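Long-range contacts in SAG family member (Sag19) (Eimeria tenella, PDB 6ZZB), which is of unknown function but, as a CAP-like surface antigen of the SAG family, is probably displayed on the parasite's surface: residues P44-T50 / S192-D198; D52-I57 / F136-I142; L126-H132 / G202-C208. All blocks are in the same frame, centred on the assembly; numbering follows the deposited sequence.

Interaction 1: residues P44-T50 / S192-D198; sequences PQADEKT and SCAATKD
K197 reaches back over the strand pair to close a salt bridge with D47, its NZ lying 2.9 Å from OD1 of D47. The ammonium comes to the syn side of that oxygen, 28° out of the carboxylate plane. CB of K197 already points to the partner strand; a chi1 of 64° and an extended chain then lay the lysine alongside Q45, CE of K197 passing 3.8 Å from CB of Q45, and NZ arrives at the aspartate. At the next residue, OD1 of D198 takes the backbone N-H of Q45 at 2.9 Å, again on the syn side. A carboxylate suits this place because it continues the pairing with a side chain beyond the end of the strand.

From there, strands 46-48 and 190-196 run antiparallel. D47 and A195 exchange both backbone bonds of a hydrogen-bonded pair, the N of D47 standing 2.9 Å from the O of A195, while the N-H of K197 goes to the O of Q45. Toward helix 50-61 the next bond is less regular: K49 N meets C193 O at 2.8 Å from above the carbonyl plane (47° out of it). OG1 of T50 then accepts the N-H of C193 at 2.9 Å, and a water joins the same hydroxyl to OG of S192, so side-chain oxygen takes over where strand pairing stops.

Small groups and aliphatic stems make the packing. The methyl of A195 fits against the K49 stem, its CB 4.0 Å from CG of K49, and beside F136, whereas A46, A194 and T196 meet helix 97-105. With a salt bridge at the more exposed end and side-chain-to-backbone bonds at both, this edge strand is held chiefly by directional polar bonds.

Interaction 2: residues D52-I57 / F136-I142; sequences DCLAII and FNCNALI
F136 turns the edge of its ring to helix 50-61, where OD2 of D52 lies 3.2 Å from CE2 of F136, near the ring plane. The carboxylate oxygen thus faces the weakly positive C-H rim, and SG of C53 stands at the same edge, 4.2 Å from CZ of F136. N137 caps the following helix, its OD1 receiving A140 N. C138 then supplies the covalent link: its SG, anti to the backbone N (chi1 -160°), is 2.0 Å from SG of C53, with a chi3 of 106°. Here the N-terminal turns of helices 50-61 and 138-155 are stapled together, their short segments crossing at 46° with axes 8.8 Å apart.

N139 faces the polar side of this crossing. Its backbone N, in the first turn of the helix, reaches D52 O through a water. A second water donates to D52 O as well and accepts from I56 N, standing in where the helix kinks and I56 N lacks its bond to the turn before; N139 is modelled in two conformers, so its side-chain link to this water is tentative. The branched I142, one turn on, presents CD1 to I57, 3.8 Å from CG1 of I57, and CB to I56, 4.1 Å from CG2 of I56.

Interaction 3: residues L126-H132 / G202-C208; sequences LVIPFPH and GHDVLFC. With SO4 (sulfate ion), chain C.
An antiparallel strand pair in the central sheet brings I128 opposite L206 and V127 opposite F207. The hydrogen-bonded pairs L126-C208 and I128-L206 each exchange two backbone bonds, and F130 N adds another to D204 O. P129 and P131 occupy non-hydrogen-bonded positions, where a missing N-H costs this ladder nothing. F130, its CG set between backbone N and carbonyl carbon (chi1 59°), lays its ring across the pair; CB of D204 sits over one face, 3.8 Å from the centroid, a CH-pi contact, while L206 N meets the edge. D204 turns OD1 to T196.

At the far end both N and ND1 of H132 donate to G202 O, ND1 on a lone pair at 3.0 Å. G202 takes a positive phi, which glycine tolerates readily. P131 CA lies over the H203 ring, 4.1 Å from its centroid; a sulfate, probably from the crystallisation liquor, lies at the edge of that ring near ND1 of H203, too close for the bond to be trusted in detail.

Aliphatic and aromatic residues suit a sheet covered on both faces: V205 and F207 pack on helix 97-105, whereas I128 and F130 meet L141 of helix 138-155, consistent with the alpha-beta-alpha sandwich of CAP proteins.

Interactions 1 and 3 belong to one sheet, in which strand 190-196 pairs with 46-48 on one side and with 203-211 on the other; the C193-C208 disulfide and the T196-D204 hydroxyl-carboxylate contact tie them together. Interaction 1, at the sheet's partly exposed margin, adds a salt bridge and side-chain-to-backbone bonds to its ladder, whereas buried interaction 3 adds nonpolar faces. Interaction 2 is helix against helix, also mostly buried, and replaces direct hydrogen bonding by a disulfide, isoleucine packing and bridging waters. F136 joins all three, touching K49 and A195 of interaction 1 and F130 and L206 of interaction 3. Strand 46-48 leads into helix 50-61, and strand 126-131 precedes helix 138-155.

Interaction 1: residues P44-T50 / S192-D198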
loop_
_atom_site.group_PDB
_atom_site.type_symbol
_atom_site.label_atom_id
_atom_site.label_comp_id
_atom_site.label_asym_id
_atom_site.label_seq_id
_atom_site.Cartn_x
_atom_site.Cartn_y
_atom_site.Cartn_z
ATOM N N PRO A 44 2.820 -10.026 -16.451
ATOM C CA PRO A 44 1.448 -9.611 -16.237
ATOM C C PRO A 44 1.335 -8.120 -16.565
ATOM O O PRO A 44 2.327 -7.415 -16.580
ATOM C CB PRO A 44 1.218 -9.860 -14.756
ATOM C CG PRO A 44 2.581 -9.698 -14.146
ATOM C CD PRO A 44 3.524 -10.269 -15.185
ATOM N N GLN A 45 0.115 -7.724 -16.847
ATOM C CA GLN A 45 -0.232 -6.317 -17.111
ATOM C C GLN A 45 -1.012 -5.766 -15.930
ATOM O O GLN A 45 -1.697 -6.524 -15.242
ATOM C CB GLN A 45 -1.056 -6.222 -18.388
ATOM C CG GLN A 45 -0.244 -6.517 -19.644
ATOM C CD GLN A 45 -0.959 -6.007 -20.870
ATOM O OE1 GLN A 45 -2.145 -6.258 -21.064
ATOM N NE2 GLN A 45 -0.253 -5.229 -21.673
ATOM N N ALA A 46 -0.893 -4.475 -15.707
ATOM C CA ALA A 46 -1.603 -3.804 -14.600
ATOM C C ALA A 46 -2.496 -2.703 -15.165
ATOM O O ALA A 46 -2.126 -2.083 -16.143
ATOM C CB ALA A 46 -0.626 -3.244 -13.596
ATOM N N ASP A 47 -3.601 -2.477 -14.485
ATOM C CA ASP A 47 -4.573 -1.386 -14.737
ATOM C C ASP A 47 -4.466 -0.401 -13.584
ATOM O O ASP A 47 -4.268 -0.812 -12.432
ATOM C CB ASP A 47 -6.018 -1.891 -14.836
ATOM C CG ASP A 47 -6.398 -2.355 -16.229
ATOM O OD1 ASP A 47 -5.485 -2.427 -17.085
ATOM O OD2 ASP A 47 -7.594 -2.629 -16.436
ATOM N N GLU A 48 -4.669 0.857 -13.894
ATOM C CA GLU A 48 -4.797 1.922 -12.881
ATOM C C GLU A 48 -6.105 1.702 -12.120
ATOM O O GLU A 48 -7.114 1.313 -12.705
ATOM C CB GLU A 48 -4.746 3.234 -13.665
ATOM C CG GLU A 48 -4.853 4.480 -12.848
ATOM C CD GLU A 48 -6.228 5.121 -12.849
ATOM O OE1 GLU A 48 -7.222 4.389 -13.012
ATOM O OE2 GLU A 48 -6.282 6.361 -12.733
ATOM N N LYS A 49 -6.058 1.874 -10.803
ATOM C CA LYS A 49 -7.184 1.592 -9.906
ATOM C C LYS A 49 -7.466 2.758 -8.962
ATOM O O LYS A 49 -8.266 2.590 -8.033
ATOM C CB LYS A 49 -6.911 0.334 -9.083
ATOM C CG LYS A 49 -6.770 -0.956 -9.856
ATOM C CD LYS A 49 -7.984 -1.304 -10.662
ATOM C CE LYS A 49 -7.983 -2.763 -11.116
ATOM N NZ LYS A 49 -9.131 -3.054 -12.006
ATOM N N THR A 50 -6.898 3.937 -9.164
ATOM C CA THR A 50 -7.032 5.025 -8.193
ATOM C C THR A 50 -8.497 5.400 -8.032
ATOM O O THR A 50 -8.982 5.524 -6.902
ATOM C CB THR A 50 -6.208 6.238 -8.576
ATOM O OG1 THR A 50 -4.865 5.769 -8.822
ATOM C CG2 THR A 50 -6.277 7.313 -7.518
ATOM N N SER A 192 -1.760 6.930 -5.783
ATOM C CA SER A 192 -1.937 6.265 -7.081
ATOM C C SER A 192 -1.989 4.760 -6.859
ATOM O O SER A 192 -1.021 4.227 -6.305
ATOM C CB SER A 192 -0.822 6.629 -8.008
ATOM O OG SER A 192 -1.000 5.968 -9.261
ATOM N N CYS A 193 -3.061 4.119 -7.279
ATOM C CA CYS A 193 -3.238 2.669 -7.087
ATOM C C CYS A 193 -3.253 1.966 -8.435
ATOM O O CYS A 193 -3.743 2.515 -9.427
ATOM C CB CYS A 193 -4.552 2.365 -6.397
ATOM S SG CYS A 193 -4.698 3.014 -4.701
ATOM N N ALA A 194 -2.748 0.742 -8.468
ATOM C CA ALA A 194 -2.797 -0.086 -9.670
ATOM C C ALA A 194 -2.793 -1.540 -9.261
ATOM O O ALA A 194 -2.287 -1.877 -8.163
ATOM C CB ALA A 194 -1.637 0.216 -10.584
ATOM N N ALA A 195 -3.321 -2.408 -10.091
ATOM C CA ALA A 195 -3.320 -3.848 -9.784
ATOM C C ALA A 195 -3.023 -4.623 -11.045
ATOM O O ALA A 195 -3.512 -4.252 -12.134
ATOM C CB ALA A 195 -4.634 -4.288 -9.223
ATOM N N THR A 196 -2.268 -5.693 -10.909
ATOM C CA THR A 196 -2.192 -6.643 -12.034
ATOM C C THR A 196 -3.561 -7.268 -12.272
ATOM O O THR A 196 -4.351 -7.437 -11.345
ATOM C CB THR A 196 -1.103 -7.686 -11.808
ATOM O OG1 THR A 196 -1.405 -8.491 -10.680
ATOM C CG2 THR A 196 0.262 -7.052 -11.652
ATOM N N LYS A 197 -3.829 -7.587 -13.543
ATOM C CA LYS A 197 -5.200 -7.976 -13.935
ATOM C C LYS A 197 -5.248 -9.363 -14.567
ATOM O O LYS A 197 -6.359 -9.883 -14.681
ATOM C CB LYS A 197 -5.789 -6.946 -14.901
ATOM C CG LYS A 197 -5.091 -6.822 -16.246
ATOM C CD LYS A 197 -5.716 -5.797 -17.181
ATOM C CE LYS A 197 -4.786 -5.466 -18.323
ATOM N NZ LYS A 197 -5.331 -4.391 -19.181
ATOM N N ASP A 198 -4.123 -9.964 -14.933
ATOM C CA ASP A 198 -4.170 -11.113 -15.873
ATOM C C ASP A 198 -3.231 -12.240 -15.436
ATOM O O ASP A 198 -3.020 -13.166 -16.246
ATOM C CB ASP A 198 -3.903 -10.639 -17.293
ATOM C CG ASP A 198 -2.530 -10.058 -17.515
ATOM O OD1 ASP A 198 -1.804 -9.860 -16.496
ATOM O OD2 ASP A 198 -2.178 -9.797 -18.683
HETATM O O HOH W 1 -2.978 7.419 -10.430
#

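Interaction 2: residues D52-I57 / F136-I142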
loop_
_atom_site.group_PDB
_atom_site.type_symbol
_atom_site.label_atom_id
_atom_site.label_comp_id
_atom_site.label_asym_id
_atom_site.label_seq_id
_atom_site.Cartn_x
_atom_site.Cartn_y
_atom_site.Cartn_z
ATOM N N ASP A 52 -11.062 3.559 -8.481
ATOM C CA ASP A 52 -11.784 2.432 -7.865
ATOM C C ASP A 52 -11.524 2.387 -6.362
ATOM O O ASP A 52 -12.334 1.734 -5.658
ATOM C CB ASP A 52 -11.378 1.113 -8.509
ATOM C CG ASP A 52 -12.430 0.048 -8.300
ATOM O OD1 ASP A 52 -13.617 0.337 -8.586
ATOM O OD2 ASP A 52 -12.093 -1.029 -7.756
ATOM N N CYS A 53 -10.432 2.955 -5.891
ATOM C CA CYS A 53 -9.965 2.792 -4.489
ATOM C C CYS A 53 -10.133 4.071 -3.670
ATOM O O CYS A 53 -10.093 3.983 -2.428
ATOM C CB CYS A 53 -8.498 2.387 -4.485
ATOM S SG CYS A 53 -8.152 0.783 -5.252
ATOM N N LEU A 54 -10.237 5.265 -4.272
ATOM C CA LEU A 54 -10.090 6.526 -3.503
ATOM C C LEU A 54 -11.289 6.695 -2.555
ATOM O O LEU A 54 -11.055 7.199 -1.463
ATOM C CB LEU A 54 -9.937 7.691 -4.483
ATOM C CG LEU A 54 -9.373 8.996 -3.943
ATOM C CD1 LEU A 54 -8.101 8.797 -3.152
ATOM C CD2 LEU A 54 -9.126 9.951 -5.114
ATOM N N ALA A 55 -12.476 6.248 -2.932
ATOM C CA ALA A 55 -13.674 6.378 -2.063
ATOM C C ALA A 55 -13.443 5.629 -0.752
ATOM O O ALA A 55 -13.693 6.226 0.312
ATOM C CB ALA A 55 -14.916 5.882 -2.757
ATOM N N ILE A 56 -13.032 4.365 -0.819
ATOM C CA ILE A 56 -12.846 3.575 0.436
ATOM C C ILE A 56 -11.676 4.169 1.223
ATOM O O ILE A 56 -11.783 4.287 2.460
ATOM C CB ILE A 56 -12.701 2.066 0.178
ATOM C CG1 ILE A 56 -12.632 1.286 1.500
ATOM C CG2 ILE A 56 -11.502 1.707 -0.680
ATOM C CD1 ILE A 56 -13.780 1.547 2.426
ATOM N N ILE A 57 -10.587 4.575 0.585
ATOM C CA ILE A 57 -9.439 5.166 1.312
ATOM C C ILE A 57 -9.927 6.400 2.067
ATOM O O ILE A 57 -9.617 6.570 3.261
ATOM C CB ILE A 57 -8.271 5.471 0.360
ATOM C CG1 ILE A 57 -7.677 4.161 -0.177
ATOM C CG2 ILE A 57 -7.239 6.312 1.066
ATOM C CD1 ILE A 57 -6.692 4.326 -1.307
ATOM N N PHE A 136 -11.352 -8.489 -8.834
ATOM C CA PHE A 136 -10.764 -7.326 -8.110
ATOM C C PHE A 136 -11.893 -6.501 -7.502
ATOM O O PHE A 136 -12.794 -6.075 -8.249
ATOM C CB PHE A 136 -9.945 -6.423 -9.042
ATOM C CG PHE A 136 -9.382 -5.201 -8.370
ATOM C CD1 PHE A 136 -8.241 -5.300 -7.591
ATOM C CD2 PHE A 136 -9.980 -3.958 -8.465
ATOM C CE1 PHE A 136 -7.721 -4.211 -6.931
ATOM C CE2 PHE A 136 -9.456 -2.860 -7.825
ATOM C CZ PHE A 136 -8.311 -2.978 -7.063
ATOM N N ASN A 137 -11.855 -6.246 -6.182
ATOM C CA ASN A 137 -12.833 -5.395 -5.473
ATOM C C ASN A 137 -12.033 -4.508 -4.513
ATOM O O ASN A 137 -11.630 -5.024 -3.465
ATOM C CB ASN A 137 -13.865 -6.279 -4.776
ATOM C CG ASN A 137 -14.900 -5.526 -3.974
ATOM O OD1 ASN A 137 -14.778 -4.330 -3.713
ATOM N ND2 ASN A 137 -15.969 -6.233 -3.627
ATOM N N CYS A 138 -11.735 -3.289 -4.906
ATOM C CA CYS A 138 -10.813 -2.438 -4.103
ATOM C C CYS A 138 -11.441 -2.203 -2.727
ATOM O O CYS A 138 -10.728 -2.256 -1.709
ATOM C CB CYS A 138 -10.461 -1.088 -4.709
ATOM S SG CYS A 138 -8.943 -0.505 -3.916
ATOM N N ASN A 139 -12.744 -1.937 -2.658
ATOM C CA ASN A 139 -13.462 -1.726 -1.378
ATOM C C ASN A 139 -13.252 -2.906 -0.448
ATOM O O ASN A 139 -12.843 -2.683 0.729
ATOM C CB ASN A 139 -14.959 -1.558 -1.593
ATOM C CG ASN A 139 -15.235 -0.198 -2.165
ATOM O OD1 ASN A 139 -14.303 0.563 -2.389
ATOM N ND2 ASN A 139 -16.494 0.104 -2.403
ATOM N N ALA A 140 -13.472 -4.118 -0.925
ATOM C CA ALA A 140 -13.337 -5.319 -0.088
ATOM C C ALA A 140 -11.865 -5.487 0.317
ATOM O O ALA A 140 -11.598 -5.796 1.476
ATOM C CB ALA A 140 -13.858 -6.550 -0.768
ATOM N N LEU A 141 -10.929 -5.368 -0.618
ATOM C CA LEU A 141 -9.510 -5.613 -0.307
ATOM C C LEU A 141 -9.019 -4.594 0.717
ATOM O O LEU A 141 -8.315 -5.014 1.693
ATOM C CB LEU A 141 -8.693 -5.502 -1.580
ATOM C CG LEU A 141 -8.922 -6.634 -2.582
ATOM C CD1 LEU A 141 -8.203 -6.291 -3.884
ATOM C CD2 LEU A 141 -8.465 -7.974 -2.052
ATOM N N ILE A 142 -9.284 -3.310 0.526
ATOM C CA ILE A 142 -8.750 -2.281 1.443
ATOM C C ILE A 142 -9.504 -2.361 2.772
ATOM O O ILE A 142 -8.854 -2.241 3.819
ATOM C CB ILE A 142 -8.753 -0.905 0.777
ATOM C CG1 ILE A 142 -7.731 -0.898 -0.368
ATOM C CG2 ILE A 142 -8.497 0.179 1.798
ATOM C CD1 ILE A 142 -7.498 0.454 -1.004
HETATM O O HOH W 2 -13.409 2.969 -3.349
HETATM O O HOH W 3 -14.066 -0.574 -5.241
#

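Interaction 3: residues L126-H132 / G202-C208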
loop_
_atom_site.group_PDB
_atom_site.type_symbol
_atom_site.label_atom_id
_atom_site.label_comp_id
_atom_site.label_asym_id
_atom_site.label_seq_id
_atom_site.Cartn_x
_atom_site.Cartn_y
_atom_site.Cartn_z
ATOM N N LEU A 126 0.885 0.778 0.085
ATOM C CA LEU A 126 -0.061 -0.315 0.387
ATOM C C LEU A 126 0.158 -1.446 -0.603
ATOM O O LEU A 126 0.267 -1.205 -1.812
ATOM C CB LEU A 126 -1.490 0.222 0.365
ATOM C CG LEU A 126 -2.615 -0.802 0.472
ATOM C CD1 LEU A 126 -3.815 -0.172 1.165
ATOM C CD2 LEU A 126 -2.968 -1.361 -0.909
ATOM N N VAL A 127 0.225 -2.664 -0.081
ATOM C CA VAL A 127 0.429 -3.875 -0.899
ATOM C C VAL A 127 -0.622 -4.892 -0.510
ATOM O O VAL A 127 -0.643 -5.302 0.658
ATOM C CB VAL A 127 1.839 -4.440 -0.710
ATOM C CG1 VAL A 127 2.070 -5.678 -1.545
ATOM C CG2 VAL A 127 2.880 -3.393 -0.994
ATOM N N ILE A 128 -1.420 -5.366 -1.457
ATOM C CA ILE A 128 -2.399 -6.444 -1.187
ATOM C C ILE A 128 -2.346 -7.463 -2.311
ATOM O O ILE A 128 -2.815 -7.193 -3.419
ATOM C CB ILE A 128 -3.824 -5.910 -1.010
ATOM C CG1 ILE A 128 -3.919 -4.858 0.084
ATOM C CG2 ILE A 128 -4.767 -7.069 -0.765
ATOM C CD1 ILE A 128 -5.273 -4.196 0.207
ATOM N N PRO A 129 -1.800 -8.659 -2.056
ATOM C CA PRO A 129 -1.940 -9.754 -3.013
ATOM C C PRO A 129 -3.365 -10.303 -2.973
ATOM O O PRO A 129 -4.019 -10.224 -1.940
ATOM C CB PRO A 129 -0.945 -10.799 -2.515
ATOM C CG PRO A 129 -0.088 -10.091 -1.489
ATOM C CD PRO A 129 -0.987 -9.028 -0.891
ATOM N N PHE A 130 -3.847 -10.783 -4.114
ATOM C CA PHE A 130 -5.183 -11.431 -4.186
ATOM C C PHE A 130 -5.093 -12.535 -5.222
ATOM O O PHE A 130 -4.288 -12.491 -6.134
ATOM C CB PHE A 130 -6.287 -10.405 -4.427
ATOM C CG PHE A 130 -6.161 -9.585 -5.686
ATOM C CD1 PHE A 130 -5.329 -8.471 -5.725
ATOM C CD2 PHE A 130 -6.915 -9.878 -6.818
ATOM C CE1 PHE A 130 -5.233 -7.690 -6.871
ATOM C CE2 PHE A 130 -6.827 -9.101 -7.958
ATOM C CZ PHE A 130 -5.972 -8.016 -8.000
ATOM N N PRO A 131 -5.849 -13.648 -5.046
ATOM C CA PRO A 131 -5.685 -14.790 -5.931
ATOM C C PRO A 131 -6.021 -14.445 -7.382
ATOM O O PRO A 131 -6.909 -13.648 -7.654
ATOM C CB PRO A 131 -6.682 -15.838 -5.404
ATOM C CG PRO A 131 -7.006 -15.379 -3.990
ATOM C CD PRO A 131 -6.880 -13.871 -4.015
ATOM N N HIS A 132 -5.307 -15.093 -8.289
ATOM C CA HIS A 132 -5.435 -14.882 -9.750
ATOM C C HIS A 132 -6.854 -15.175 -10.230
ATOM O O HIS A 132 -7.241 -14.600 -11.235
ATOM C CB HIS A 132 -4.439 -15.731 -10.529
ATOM C CG HIS A 132 -4.750 -17.193 -10.501
ATOM N ND1 HIS A 132 -4.412 -18.004 -9.430
ATOM C CD2 HIS A 132 -5.353 -17.989 -11.418
ATOM C CE1 HIS A 132 -4.806 -19.248 -9.691
ATOM N NE2 HIS A 132 -5.339 -19.259 -10.909
ATOM N N GLY A 202 -0.747 -18.047 -9.281
ATOM C CA GLY A 202 -0.231 -17.197 -8.195
ATOM C C GLY A 202 -1.213 -16.103 -7.812
ATOM O O GLY A 202 -2.447 -16.262 -7.910
ATOM N N HIS A 203 -0.682 -14.996 -7.282
ATOM C CA HIS A 203 -1.499 -13.865 -6.804
ATOM C C HIS A 203 -1.215 -12.656 -7.681
ATOM O O HIS A 203 -0.054 -12.295 -7.893
ATOM C CB HIS A 203 -1.204 -13.564 -5.334
ATOM C CG HIS A 203 -1.864 -14.505 -4.374
ATOM N ND1 HIS A 203 -1.601 -15.859 -4.352
ATOM C CD2 HIS A 203 -2.803 -14.279 -3.448
ATOM C CE1 HIS A 203 -2.335 -16.411 -3.408
ATOM N NE2 HIS A 203 -3.078 -15.482 -2.839
ATOM N N ASP A 204 -2.280 -12.024 -8.132
ATOM C CA ASP A 204 -2.209 -10.617 -8.581
ATOM C C ASP A 204 -1.832 -9.751 -7.375
ATOM O O ASP A 204 -1.987 -10.156 -6.216
ATOM C CB ASP A 204 -3.522 -10.174 -9.213
ATOM C CG ASP A 204 -3.786 -10.778 -10.572
ATOM O OD1 ASP A 204 -3.037 -10.496 -11.501
ATOM O OD2 ASP A 204 -4.797 -11.568 -10.666
ATOM N N VAL A 205 -1.399 -8.542 -7.674
ATOM C CA VAL A 205 -0.995 -7.567 -6.627
ATOM C C VAL A 205 -1.680 -6.225 -6.879
ATOM O O VAL A 205 -1.585 -5.691 -7.992
ATOM C CB VAL A 205 0.526 -7.376 -6.572
ATOM C CG1 VAL A 205 0.949 -6.336 -5.550
ATOM C CG2 VAL A 205 1.198 -8.709 -6.241
ATOM N N LEU A 206 -2.280 -5.668 -5.837
ATOM C CA LEU A 206 -2.682 -4.252 -5.742
ATOM C C LEU A 206 -1.585 -3.499 -5.031
ATOM O O LEU A 206 -1.194 -3.899 -3.911
ATOM C CB LEU A 206 -3.996 -4.152 -4.980
ATOM C CG LEU A 206 -4.428 -2.742 -4.577
ATOM C CD1 LEU A 206 -4.739 -1.884 -5.782
ATOM C CD2 LEU A 206 -5.638 -2.818 -3.678
ATOM N N PHE A 207 -1.136 -2.408 -5.628
ATOM C CA PHE A 207 -0.153 -1.499 -5.021
ATOM C C PHE A 207 -0.718 -0.101 -5.052
ATOM O O PHE A 207 -1.125 0.356 -6.126
ATOM C CB PHE A 207 1.169 -1.550 -5.769
ATOM C CG PHE A 207 2.220 -0.649 -5.192
ATOM C CD1 PHE A 207 2.804 -0.995 -3.987
ATOM C CD2 PHE A 207 2.627 0.519 -5.823
ATOM C CE1 PHE A 207 3.773 -0.175 -3.423
ATOM C CE2 PHE A 207 3.565 1.345 -5.219
ATOM C CZ PHE A 207 4.137 0.981 -4.045
ATOM N N CYS A 208 -0.690 0.586 -3.927
ATOM C CA CYS A 208 -1.033 2.020 -3.868
ATOM C C CYS A 208 0.164 2.787 -3.333
ATOM O O CYS A 208 0.641 2.502 -2.221
ATOM C CB CYS A 208 -2.235 2.274 -2.986
ATOM S SG CYS A 208 -3.793 1.526 -3.497
HETATM S S SO4 C . 0.806 -18.613 -4.514
HETATM O O1 SO4 C . 2.069 -18.128 -5.030
HETATM O O2 SO4 C . 0.809 -18.505 -3.071
HETATM O O3 SO4 C . 0.630 -19.996 -4.898
HETATM O O4 SO4 C . -0.283 -17.832 -5.053
#